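Local coordinates for protein bacterial regulatory proteins, TetR family (Nitrosomonas europaea, PDB 3NI7) that probably binds DNA through an N-terminal helix-turn-helix motif as a TetR-family transcriptional regulator, at residues Ser150-Phe162 / Thr174-Ala186. Residues are numbered along the deposited sequence; the frame is centred on the assembly and turned at random. Where two conformers were deposited one is given.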
loop_
_atom_site.group_PDB
_atom_site.type_symbol
_atom_site.label_atom_id
_atom_site.label_comp_id
_atom_site.label_asym_id
_atom_site.label_seq_id
_atom_site.Cartn_x
_atom_site.Cartn_y
_atom_site.Cartn_z
ATOM N N SER A 150 -3.612 3.458 -11.462
ATOM C CA SER A 150 -2.856 2.556 -10.558
ATOM C C SER A 150 -1.449 3.044 -10.206
ATOM O O SER A 150 -0.950 2.818 -9.108
ATOM C CB SER A 150 -2.768 1.149 -11.106
ATOM O OG SER A 150 -2.725 1.197 -12.503
ATOM N N THR A 151 -0.804 3.717 -11.132
ATOM C CA THR A 151 0.553 4.126 -10.880
ATOM C C THR A 151 0.445 5.139 -9.788
ATOM O O THR A 151 0.991 4.985 -8.671
ATOM C CB THR A 151 1.198 4.738 -12.122
ATOM O OG1 THR A 151 1.327 3.728 -13.129
ATOM C CG2 THR A 151 2.534 5.303 -11.800
ATOM N N LEU A 152 -0.302 6.178 -10.095
ATOM C CA LEU A 152 -0.519 7.221 -9.097
ATOM C C LEU A 152 -1.060 6.658 -7.768
ATOM O O LEU A 152 -0.693 7.124 -6.713
ATOM C CB LEU A 152 -1.517 8.211 -9.627
ATOM C CG LEU A 152 -1.838 9.331 -8.683
ATOM C CD1 LEU A 152 -0.583 9.923 -8.110
ATOM C CD2 LEU A 152 -2.646 10.304 -9.509
ATOM N N THR A 153 -1.899 5.649 -7.813
ATOM C CA THR A 153 -2.365 5.097 -6.556
ATOM C C THR A 153 -1.210 4.451 -5.853
ATOM O O THR A 153 -0.997 4.678 -4.654
ATOM C CB THR A 153 -3.502 4.032 -6.703
ATOM O OG1 THR A 153 -4.662 4.653 -7.268
ATOM C CG2 THR A 153 -3.876 3.494 -5.353
ATOM N N THR A 154 -0.471 3.634 -6.599
ATOM C CA THR A 154 0.582 2.865 -5.996
ATOM C C THR A 154 1.575 3.818 -5.419
ATOM O O THR A 154 2.159 3.553 -4.390
ATOM C CB THR A 154 1.233 1.978 -6.991
ATOM O OG1 THR A 154 0.254 1.014 -7.434
ATOM C CG2 THR A 154 2.432 1.266 -6.359
ATOM N N ILE A 155 1.735 4.963 -6.061
ATOM C CA ILE A 155 2.687 5.951 -5.555
ATOM C C ILE A 155 2.164 6.626 -4.313
ATOM O O ILE A 155 2.899 6.868 -3.341
ATOM C CB ILE A 155 3.085 7.024 -6.619
ATOM C CG1 ILE A 155 3.919 6.380 -7.768
ATOM C CG2 ILE A 155 3.924 8.114 -5.973
ATOM C CD1 ILE A 155 3.939 7.170 -9.121
ATOM N N TYR A 156 0.888 6.950 -4.330
ATOM C CA TYR A 156 0.333 7.692 -3.197
ATOM C C TYR A 156 0.319 6.805 -1.961
ATOM O O TYR A 156 0.823 7.161 -0.922
ATOM C CB TYR A 156 -0.975 8.264 -3.571
ATOM C CG TYR A 156 -1.817 8.738 -2.466
ATOM C CD1 TYR A 156 -1.722 10.035 -1.959
ATOM C CD2 TYR A 156 -2.823 7.910 -1.977
ATOM C CE1 TYR A 156 -2.588 10.468 -0.924
ATOM C CE2 TYR A 156 -3.667 8.315 -0.959
ATOM C CZ TYR A 156 -3.555 9.578 -0.446
ATOM O OH TYR A 156 -4.482 9.859 0.531
ATOM N N LEU A 157 -0.089 5.580 -2.132
ATOM C CA LEU A 157 0.091 4.613 -1.073
ATOM C C LEU A 157 1.521 4.512 -0.557
ATOM O O LEU A 157 1.763 4.642 0.627
ATOM C CB LEU A 157 -0.366 3.233 -1.546
ATOM C CG LEU A 157 -1.887 3.155 -1.585
ATOM C CD1 LEU A 157 -2.353 1.756 -1.778
ATOM C CD2 LEU A 157 -2.390 3.640 -0.317
HETATM N N MSE A 158 2.472 4.252 -1.443
HETATM C CA MSE A 158 3.841 3.976 -0.992
HETATM C C MSE A 158 4.447 5.159 -0.274
HETATM O O MSE A 158 5.032 5.024 0.809
HETATM C CB MSE A 158 4.733 3.666 -2.145
HETATM C CG MSE A 158 4.983 2.217 -2.411
HETATM SE SE MSE A 158 6.478 2.263 -3.805
HETATM C CE MSE A 158 6.918 0.314 -3.835
ATOM N N THR A 159 4.278 6.331 -0.864
ATOM C CA THR A 159 4.812 7.524 -0.259
ATOM C C THR A 159 4.268 7.656 1.148
ATOM O O THR A 159 5.001 7.994 2.077
ATOM C CB THR A 159 4.402 8.732 -1.024
ATOM O OG1 THR A 159 4.783 8.547 -2.376
ATOM C CG2 THR A 159 5.086 9.962 -0.499
ATOM N N PHE A 160 2.963 7.390 1.280
ATOM C CA PHE A 160 2.258 7.526 2.549
ATOM C C PHE A 160 2.877 6.676 3.630
ATOM O O PHE A 160 3.255 7.176 4.694
ATOM C CB PHE A 160 0.813 7.130 2.363
ATOM C CG PHE A 160 -0.026 7.355 3.570
ATOM C CD1 PHE A 160 0.099 8.519 4.308
ATOM C CD2 PHE A 160 -0.935 6.418 3.972
ATOM C CE1 PHE A 160 -0.638 8.728 5.409
ATOM C CE2 PHE A 160 -1.666 6.639 5.052
ATOM C CZ PHE A 160 -1.514 7.800 5.782
ATOM N N PHE A 161 2.995 5.391 3.326
ATOM C CA PHE A 161 3.594 4.466 4.260
ATOM C C PHE A 161 5.050 4.780 4.549
ATOM O O PHE A 161 5.464 4.703 5.717
ATOM C CB PHE A 161 3.355 3.029 3.820
ATOM C CG PHE A 161 2.000 2.515 4.296
ATOM C CD1 PHE A 161 1.885 1.831 5.510
ATOM C CD2 PHE A 161 0.822 2.801 3.572
ATOM C CE1 PHE A 161 0.633 1.391 5.960
ATOM C CE2 PHE A 161 -0.425 2.359 4.005
ATOM C CZ PHE A 161 -0.524 1.656 5.200
ATOM N N PHE A 162 5.796 5.202 3.521
ATOM C CA PHE A 162 7.184 5.667 3.699
ATOM C C PHE A 162 7.253 6.922 4.591
ATOM O O PHE A 162 8.120 7.038 5.440
ATOM C CB PHE A 162 7.810 5.948 2.317
ATOM C CG PHE A 162 9.189 6.526 2.363
ATOM C CD1 PHE A 162 10.297 5.704 2.260
ATOM C CD2 PHE A 162 9.389 7.907 2.500
ATOM C CE1 PHE A 162 11.618 6.254 2.298
ATOM C CE2 PHE A 162 10.700 8.470 2.554
ATOM C CZ PHE A 162 11.807 7.635 2.448
ATOM N N THR A 174 10.688 12.115 2.302
ATOM C CA THR A 174 9.425 11.889 1.609
ATOM C C THR A 174 9.239 12.807 0.407
ATOM O O THR A 174 8.864 12.366 -0.636
ATOM C CB THR A 174 8.189 12.135 2.557
ATOM O OG1 THR A 174 8.232 11.257 3.707
ATOM C CG2 THR A 174 6.902 11.927 1.803
ATOM N N ARG A 175 9.488 14.093 0.565
ATOM C CA ARG A 175 9.309 15.073 -0.512
ATOM C C ARG A 175 10.099 14.646 -1.716
ATOM O O ARG A 175 9.561 14.569 -2.826
ATOM C CB ARG A 175 9.765 16.479 -0.086
ATOM C CG ARG A 175 9.276 16.888 1.366
ATOM C CD ARG A 175 9.527 18.355 1.693
ATOM N NE ARG A 175 8.636 19.192 0.901
ATOM C CZ ARG A 175 7.472 19.664 1.341
ATOM N NH1 ARG A 175 7.035 19.408 2.600
ATOM N NH2 ARG A 175 6.729 20.400 0.519
ATOM N N GLN A 176 11.372 14.346 -1.506
ATOM C CA GLN A 176 12.228 13.859 -2.598
ATOM C C GLN A 176 11.741 12.542 -3.165
ATOM O O GLN A 176 11.660 12.398 -4.382
ATOM C CB GLN A 176 13.647 13.692 -2.121
ATOM C CG GLN A 176 14.660 13.728 -3.267
ATOM C CD GLN A 176 16.062 13.688 -2.778
ATOM O OE1 GLN A 176 16.955 13.625 -3.560
ATOM N NE2 GLN A 176 16.247 13.735 -1.454
ATOM N N PHE A 177 11.376 11.610 -2.288
ATOM C CA PHE A 177 10.862 10.292 -2.708
ATOM C C PHE A 177 9.676 10.433 -3.643
ATOM O O PHE A 177 9.631 9.809 -4.689
ATOM C CB PHE A 177 10.495 9.444 -1.493
ATOM C CG PHE A 177 9.751 8.199 -1.825
ATOM C CD1 PHE A 177 8.355 8.212 -1.952
ATOM C CD2 PHE A 177 10.417 6.999 -1.956
ATOM C CE1 PHE A 177 7.661 7.033 -2.246
ATOM C CE2 PHE A 177 9.724 5.817 -2.241
ATOM C CZ PHE A 177 8.357 5.829 -2.386
ATOM N N LEU A 178 8.731 11.271 -3.260
ATOM C CA LEU A 178 7.535 11.506 -4.055
ATOM C C LEU A 178 7.849 12.164 -5.369
ATOM O O LEU A 178 7.294 11.827 -6.403
ATOM C CB LEU A 178 6.592 12.430 -3.299
ATOM C CG LEU A 178 5.243 12.700 -3.978
ATOM C CD1 LEU A 178 4.442 11.478 -3.843
ATOM C CD2 LEU A 178 4.533 13.918 -3.424
ATOM N N LYS A 179 8.725 13.150 -5.301
ATOM C CA LYS A 179 9.142 13.874 -6.491
ATOM C C LYS A 179 9.738 12.932 -7.524
ATOM O O LYS A 179 9.463 13.000 -8.713
ATOM C CB LYS A 179 10.170 14.953 -6.143
ATOM C CG LYS A 179 10.432 15.930 -7.337
ATOM C CD LYS A 179 9.037 16.476 -7.855
ATOM N N ARG A 180 10.572 12.039 -7.066
ATOM C CA ARG A 180 11.206 11.161 -7.999
ATOM C C ARG A 180 10.260 10.210 -8.651
ATOM O O ARG A 180 10.214 10.121 -9.866
ATOM C CB ARG A 180 12.322 10.411 -7.309
ATOM C CG ARG A 180 13.538 11.234 -7.282
ATOM C CD ARG A 180 14.484 10.858 -6.190
ATOM N NE ARG A 180 15.571 11.844 -6.191
ATOM C CZ ARG A 180 16.822 11.636 -5.814
ATOM N NH1 ARG A 180 17.174 10.491 -5.358
ATOM N NH2 ARG A 180 17.756 12.570 -5.908
ATOM N N HIS A 181 9.466 9.526 -7.864
ATOM C CA HIS A 181 8.578 8.542 -8.449
ATOM C C HIS A 181 7.574 9.194 -9.392
ATOM O O HIS A 181 7.197 8.610 -10.412
ATOM C CB HIS A 181 7.889 7.733 -7.369
ATOM C CG HIS A 181 8.798 6.766 -6.696
ATOM N ND1 HIS A 181 9.689 7.140 -5.713
ATOM C CD2 HIS A 181 8.990 5.442 -6.892
ATOM C CE1 HIS A 181 10.383 6.082 -5.321
ATOM N NE2 HIS A 181 9.990 5.040 -6.030
ATOM N N LEU A 182 7.130 10.395 -9.053
ATOM C CA LEU A 182 6.168 11.084 -9.899
ATOM C C LEU A 182 6.790 11.477 -11.168
ATOM O O LEU A 182 6.166 11.359 -12.204
ATOM C CB LEU A 182 5.593 12.331 -9.238
ATOM C CG LEU A 182 4.488 12.186 -8.189
ATOM C CD1 LEU A 182 4.078 13.615 -7.730
ATOM C CD2 LEU A 182 3.318 11.405 -8.728
ATOM N N THR A 183 8.042 11.931 -11.080
ATOM C CA THR A 183 8.817 12.284 -12.259
ATOM C C THR A 183 9.201 11.118 -13.142
ATOM O O THR A 183 8.941 11.167 -14.337
ATOM C CB THR A 183 10.053 13.009 -11.875
ATOM O OG1 THR A 183 9.730 13.962 -10.874
ATOM C CG2 THR A 183 10.591 13.749 -13.061
HETATM N N MSE A 184 9.826 10.095 -12.558
HETATM C CA MSE A 184 10.238 8.911 -13.321
HETATM C C MSE A 184 9.021 8.386 -14.066
HETATM O O MSE A 184 9.044 8.238 -15.285
HETATM C CB MSE A 184 10.855 7.822 -12.414
HETATM C CG MSE A 184 12.410 7.834 -12.351
HETATM SE SE MSE A 184 13.289 6.924 -10.795
HETATM C CE MSE A 184 11.779 7.104 -9.550
ATOM N N ALA A 185 7.951 8.159 -13.319
ATOM C CA ALA A 185 6.664 7.655 -13.849
ATOM C C ALA A 185 6.060 8.478 -15.010
ATOM O O ALA A 185 5.579 7.890 -15.989
ATOM C CB ALA A 185 5.662 7.580 -12.723
ATOM N N ALA A 186 6.068 9.810 -14.882
ATOM C CA ALA A 186 5.667 10.718 -15.945
ATOM C C ALA A 186 6.502 10.413 -17.212
ATOM O O ALA A 186 5.978 9.972 -18.235
ATOM C CB ALA A 186 5.863 12.144 -15.513
#
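Phe177 and Phe162 stack face to face across two antiparallel helices, their ring centroids 4.7 Å apart and their planes 8° from parallel. In both, CG anti to the backbone N carries the ring into the gap between the helices, and the CB of Phe177 comes over one face of the Phe162 ring. The edge of that ring meets the far helix, with Phe162 CE2 3.7 Å from Thr174 N, an amide hydrogen-bonded to Asp166. The other end of the stack is backed by His181, whose ND1 sits over the centre of the Phe177 ring while donating to Phe177 O with an N-H...O angle of 169°.

Ile155 buries the largest area on its own helix, as a knob in a hole formed by Leu178, His181, Leu182 and Ala185. Of its branches, CG2 meets Leu178 CD1 at 4.0 Å, whereas CD1 lies against the backbone, 3.8 Å from His181 O. Between knob and stack, Thr159 brings OG1 to the edge of the Phe177 ring, and its CG2 meets Thr174 CG2 at 3.5 Å. That hydroxyl donates to Ile155 O (2.7 Å from Thr159 OG1), which Thr159 N approaches from the opposite face of the carbonyl plane.

The two helices, whose segment axes approach to 10.0 Å and run at 164°, both lie in the C-terminal, COQ9-like region. Helix 80-96 packs against Leu178 and Leu182, while Thr151 OG1 is hydrogen-bonded to Ser126 OG of the second subunit. With Thr159 OG1 and His181 ND1 satisfied within their own helices, the pairing rests on apolar and aromatic packing.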